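Local atomic coordinates of transcriptional regulatory protein (Chlamydia trachomatis, PDB entry 3Q7R), a protein that may be a global positive regulator of transcription, binding a cis-acting element of its own promoter and so probably activating its own expression. Residues A[51-56]-A[110-115]. Sequence-based numbering, arbitrary orientation.
Sequences ADLVVC and SAISLF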
loop_
_atom_site.group_PDB
_atom_site.type_symbol
_atom_site.label_atom_id
_atom_site.label_comp_id
_atom_site.label_asym_id
_atom_site.label_seq_id
_atom_site.Cartn_x
_atom_site.Cartn_y
_atom_site.Cartn_z
ATOM N N ALA A 51 -18.420 -6.767 -2.971
ATOM C CA ALA A 51 -17.247 -6.058 -2.455
ATOM C C ALA A 51 -16.191 -5.889 -3.544
ATOM O O ALA A 51 -15.722 -6.850 -4.151
ATOM C CB ALA A 51 -16.662 -6.825 -1.291
ATOM N N ASP A 52 -15.847 -4.645 -3.789
ATOM C CA ASP A 52 -14.693 -4.306 -4.632
ATOM C C ASP A 52 -13.403 -4.371 -3.824
ATOM O O ASP A 52 -12.345 -4.795 -4.343
ATOM C CB ASP A 52 -14.867 -2.909 -5.203
ATOM C CG ASP A 52 -16.092 -2.838 -6.115
ATOM O OD1 ASP A 52 -16.036 -3.502 -7.162
ATOM O OD2 ASP A 52 -17.073 -2.184 -5.753
ATOM N N LEU A 53 -13.465 -3.946 -2.565
ATOM C CA LEU A 53 -12.245 -3.929 -1.741
ATOM C C LEU A 53 -12.643 -4.416 -0.351
ATOM O O LEU A 53 -13.655 -3.985 0.185
ATOM C CB LEU A 53 -11.693 -2.525 -1.635
ATOM C CG LEU A 53 -10.560 -2.325 -0.631
ATOM C CD1 LEU A 53 -9.320 -3.085 -1.077
ATOM C CD2 LEU A 53 -10.289 -0.793 -0.523
ATOM N N VAL A 54 -11.868 -5.323 0.219
ATOM C CA VAL A 54 -12.010 -5.664 1.642
ATOM C C VAL A 54 -10.811 -5.105 2.381
ATOM O O VAL A 54 -9.680 -5.360 1.979
ATOM C CB VAL A 54 -12.046 -7.194 1.857
ATOM C CG1 VAL A 54 -12.174 -7.505 3.365
ATOM C CG2 VAL A 54 -13.257 -7.752 1.061
ATOM N N VAL A 55 -11.050 -4.317 3.431
ATOM C CA VAL A 55 -9.944 -3.719 4.224
ATOM C C VAL A 55 -9.953 -4.546 5.489
ATOM O O VAL A 55 -10.958 -4.569 6.184
ATOM C CB VAL A 55 -10.237 -2.256 4.534
ATOM C CG1 VAL A 55 -9.117 -1.701 5.419
ATOM C CG2 VAL A 55 -10.274 -1.444 3.238
ATOM N N CYS A 56 -8.880 -5.324 5.746
ATOM C CA CYS A 56 -8.952 -6.279 6.864
ATOM C C CYS A 56 -7.873 -6.040 7.898
ATOM O O CYS A 56 -6.713 -5.935 7.531
ATOM C CB CYS A 56 -8.728 -7.688 6.285
ATOM S SG CYS A 56 -9.040 -9.023 7.480
ATOM N N SER A 110 -8.375 8.276 2.382
ATOM C CA SER A 110 -7.509 8.565 1.247
ATOM C C SER A 110 -6.953 7.293 0.628
ATOM O O SER A 110 -6.790 7.204 -0.591
ATOM C CB SER A 110 -6.375 9.534 1.636
ATOM O OG SER A 110 -6.918 10.830 1.933
ATOM N N ALA A 111 -6.646 6.319 1.482
ATOM C CA ALA A 111 -6.081 5.079 0.998
ATOM C C ALA A 111 -7.109 4.279 0.210
ATOM O O ALA A 111 -6.770 3.687 -0.804
ATOM C CB ALA A 111 -5.570 4.242 2.182
ATOM N N ILE A 112 -8.324 4.161 0.744
ATOM C CA ILE A 112 -9.396 3.470 0.037
ATOM C C ILE A 112 -9.629 4.134 -1.314
ATOM O O ILE A 112 -9.756 3.469 -2.347
ATOM C CB ILE A 112 -10.686 3.535 0.903
ATOM C CG1 ILE A 112 -10.574 2.593 2.098
ATOM C CG2 ILE A 112 -11.942 3.255 0.064
ATOM C CD1 ILE A 112 -11.710 2.870 3.159
ATOM N N SER A 113 -9.642 5.456 -1.322
ATOM C CA SER A 113 -9.867 6.199 -2.570
ATOM C C SER A 113 -8.743 5.971 -3.589
ATOM O O SER A 113 -8.991 5.812 -4.794
ATOM C CB SER A 113 -10.051 7.694 -2.272
ATOM O OG SER A 113 -11.163 7.896 -1.416
ATOM N N LEU A 114 -7.503 5.956 -3.120
ATOM C CA LEU A 114 -6.369 5.732 -4.022
ATOM C C LEU A 114 -6.402 4.297 -4.540
ATOM O O LEU A 114 -6.207 4.064 -5.735
ATOM C CB LEU A 114 -5.036 5.994 -3.323
ATOM C CG LEU A 114 -3.780 5.687 -4.152
ATOM C CD1 LEU A 114 -3.743 6.489 -5.465
ATOM C CD2 LEU A 114 -2.530 6.014 -3.338
ATOM N N PHE A 115 -6.619 3.335 -3.645
ATOM C CA PHE A 115 -6.573 1.937 -4.046
ATOM C C PHE A 115 -7.598 1.649 -5.132
ATOM O O PHE A 115 -7.298 1.016 -6.156
ATOM C CB PHE A 115 -6.831 1.053 -2.816
ATOM C CG PHE A 115 -6.459 -0.393 -3.026
ATOM C CD1 PHE A 115 -5.406 -0.939 -2.323
ATOM C CD2 PHE A 115 -7.146 -1.183 -3.929
ATOM C CE1 PHE A 115 -5.034 -2.285 -2.517
ATOM C CE2 PHE A 115 -6.763 -2.512 -4.137
ATOM C CZ PHE A 115 -5.716 -3.052 -3.446
#
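Leu-53 on the strand reaches into the angle between Ile-112 and Phe-115 on the helix, and following it outward accounts for most of the contact. Its CB leaves the strand toward the helix but touches neither residue. At CG the chain continues anti to the backbone N (chi1 171°), and there it forks, one methyl for each partner. CD1 goes to the phenylalanine: it sits over one face of the Phe-115 ring, 4.1 Å from the centroid and 15° off the ring normal, a CH-pi contact. The methyl is shifted somewhat toward the rim, and the nearest ring atom to Leu-53 CD1 is Phe-115 CE2 at 4.0 Å. CD2, the other branch, turns to the isoleucine and lies 4.3 Å from Ile-112 CG1. That same methylene is shared, since Val-55 CG2, two residues further along the strand, comes within 4.2 Å of Ile-112 CG1. Ile-112 therefore bears on both strand residues that face the helix, whereas Phe-115, one helical turn later, meets Leu-53 alone of the two. All four side chains are buried and the contact between them is wholly apolar.

Toward the dimer partner, Ala-111, Leu-114 and Phe-115 pack on Trp-97 of the second subunit, joining this core to the interface. Strand 53-56 and helix 110-115 run roughly antiparallel, at 145°, and their axes come within 10.6 Å at the closest, as expected for the final helix of a CheY-like receiver domain lying against its parallel sheet. Within helix 105-118, Leu-116 also touches Leu-53 and Leu-108 touches Val-55. Strand 51-57 is the central one, between 13-18 and 75-80; Ile-112 extends the packing to Val-15 on the first, and Leu-53 to Phe-75 on the second.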